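Local structure of Ras-associated and pleckstrin homology domains-containing protein 1 (Homo sapiens, 4GN1) at residues L56-I61 with N184-Q189. The protein mediates localized membrane signals, is implicated in lamellipodial dynamics and targets EVL and VASP to the leading edge, and is represented here by its Ras-associating and PH domains. Sequence-based numbering, arbitrary orientation.
Sequences LQMERI and NVYYGQ. With MLI (malonate ion), chain E.
E59 and Y187 form an antiparallel hydrogen-bonded pair, E59 N to Y187 O and Y187 N to E59 O both 2.8 Å; Q189 N to Q57 O continues the pairing beyond M58 and G188, and the strand axes run at 125°, well short of antiparallel. At the loop end the Q57 side chain adds a fourth link, its NE2 reaching Q189 O at 2.6 Å with the acceptor close to the amide plane. M58 and Y186 make a Met-aromatic contact, SD lying obliquely 3.8 Å from CG of the ring. R60, extended from CG to NE, runs over a face of the same ring, a CH-pi contact with CD 4.0 Å from the Y186 centroid. Its guanidinium stands steeply to that ring, with N184 ND2 over one face. A malonate ion, probably from the crystallisation liquor, bridges the ends: O8 accepts from Y186 OH (2.6 Å) and N184 ND2, while R60 NH2 gives a nearly straight bond to O7. E51 and E66 also hold R60 by salt bridges, and E59 pairs with R88. The contact joins the Ras-associating and PH domains edge to edge, between strands 47-53 and 202-206, with helix 225-240 touching R60, N184 and Y187.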
# COMPACT_ATOMS: atom_id res chain seq x y z
N LEU A 56 7.43 -12.42 -7.17
CA LEU A 56 8.13 -11.18 -6.88
C LEU A 56 8.29 -10.96 -5.39
O LEU A 56 8.81 -9.92 -4.97
CB LEU A 56 7.34 -10.02 -7.47
CG LEU A 56 7.29 -9.90 -8.99
CD1 LEU A 56 6.32 -8.80 -9.43
CD2 LEU A 56 8.69 -9.70 -9.60
N GLN A 57 7.83 -11.94 -4.60
CA GLN A 57 8.04 -11.95 -3.16
C GLN A 57 7.66 -10.61 -2.49
O GLN A 57 8.44 -10.01 -1.76
CB GLN A 57 9.49 -12.38 -2.84
CG GLN A 57 9.66 -13.14 -1.54
CD GLN A 57 11.11 -13.56 -1.28
OE1 GLN A 57 11.61 -14.50 -1.91
NE2 GLN A 57 11.79 -12.87 -0.37
N MET A 58 6.44 -10.16 -2.73
CA MET A 58 5.96 -8.94 -2.12
C MET A 58 4.47 -9.07 -1.78
O MET A 58 3.84 -10.07 -2.12
CB MET A 58 6.23 -7.75 -3.06
CG MET A 58 5.52 -7.89 -4.39
SD MET A 58 5.81 -6.56 -5.56
CE MET A 58 7.36 -7.09 -6.28
N GLU A 59 3.90 -8.08 -1.12
CA GLU A 59 2.50 -8.23 -0.74
C GLU A 59 1.83 -6.88 -0.54
O GLU A 59 2.50 -5.91 -0.23
CB GLU A 59 2.40 -9.03 0.56
CG GLU A 59 2.95 -8.29 1.76
CD GLU A 59 2.69 -8.98 3.08
OE1 GLU A 59 2.65 -10.25 3.12
OE2 GLU A 59 2.54 -8.22 4.09
N ARG A 60 0.51 -6.82 -0.73
CA ARG A 60 -0.20 -5.61 -0.37
C ARG A 60 -1.51 -5.91 0.32
O ARG A 60 -2.13 -6.96 0.10
CB ARG A 60 -0.43 -4.70 -1.59
CG ARG A 60 -1.34 -5.22 -2.69
CD ARG A 60 -1.60 -4.15 -3.79
NE ARG A 60 -2.73 -4.50 -4.64
CZ ARG A 60 -3.94 -3.92 -4.58
NH1 ARG A 60 -4.19 -2.93 -3.73
NH2 ARG A 60 -4.91 -4.33 -5.39
N ILE A 61 -1.91 -4.98 1.18
CA ILE A 61 -3.24 -5.01 1.75
C ILE A 61 -4.16 -4.32 0.75
O ILE A 61 -3.93 -3.17 0.39
CB ILE A 61 -3.26 -4.27 3.09
CG1 ILE A 61 -2.24 -4.88 4.05
CG2 ILE A 61 -4.68 -4.26 3.70
CD1 ILE A 61 -1.66 -3.88 5.03
N ASN A 184 -0.10 -0.11 -8.24
CA ASN A 184 -0.35 -0.41 -6.85
C ASN A 184 0.97 -0.33 -6.11
O ASN A 184 2.04 -0.32 -6.73
CB ASN A 184 -0.96 -1.81 -6.74
CG ASN A 184 -2.35 -1.88 -7.33
OD1 ASN A 184 -3.06 -0.88 -7.40
ND2 ASN A 184 -2.75 -3.08 -7.75
N VAL A 185 0.91 -0.26 -4.79
CA VAL A 185 2.10 -0.19 -3.98
C VAL A 185 2.08 -1.41 -3.08
O VAL A 185 1.03 -1.83 -2.61
CB VAL A 185 2.23 1.18 -3.22
CG1 VAL A 185 1.06 1.48 -2.29
CG2 VAL A 185 3.52 1.22 -2.43
N TYR A 186 3.25 -2.01 -2.87
CA TYR A 186 3.37 -3.27 -2.14
C TYR A 186 4.48 -3.11 -1.13
O TYR A 186 5.29 -2.18 -1.25
CB TYR A 186 3.74 -4.41 -3.10
CG TYR A 186 2.83 -4.51 -4.32
CD1 TYR A 186 2.86 -3.53 -5.31
CD2 TYR A 186 1.94 -5.59 -4.48
CE1 TYR A 186 2.03 -3.61 -6.40
CE2 TYR A 186 1.10 -5.67 -5.57
CZ TYR A 186 1.15 -4.67 -6.54
OH TYR A 186 0.34 -4.72 -7.66
N TYR A 187 4.52 -3.99 -0.14
CA TYR A 187 5.71 -4.20 0.69
C TYR A 187 6.49 -5.38 0.16
O TYR A 187 5.91 -6.43 -0.14
CB TYR A 187 5.33 -4.52 2.12
CG TYR A 187 4.57 -3.43 2.84
CD1 TYR A 187 5.23 -2.28 3.30
CD2 TYR A 187 3.20 -3.56 3.09
CE1 TYR A 187 4.53 -1.29 3.98
CE2 TYR A 187 2.49 -2.56 3.77
CZ TYR A 187 3.17 -1.44 4.20
OH TYR A 187 2.48 -0.44 4.86
N GLY A 188 7.81 -5.22 0.05
CA GLY A 188 8.69 -6.33 -0.30
C GLY A 188 9.03 -7.12 0.95
O GLY A 188 9.13 -6.55 2.04
N GLN A 189 9.20 -8.43 0.78
CA GLN A 189 9.50 -9.34 1.89
C GLN A 189 10.90 -9.86 1.80
O GLN A 189 11.23 -10.59 0.85
CB GLN A 189 8.52 -10.53 1.92
CG GLN A 189 7.08 -10.14 2.21
CD GLN A 189 7.02 -9.03 3.25
OE1 GLN A 189 7.56 -9.16 4.37
NE2 GLN A 189 6.38 -7.92 2.88
C1 MLI E . -3.01 -7.91 -8.51
C2 MLI E . -4.30 -7.13 -8.25
C3 MLI E . -1.78 -7.07 -8.19
O6 MLI E . -5.04 -6.88 -9.22
O7 MLI E . -4.59 -6.73 -7.10
O8 MLI E . -1.94 -5.92 -7.73
O9 MLI E . -0.62 -7.53 -8.37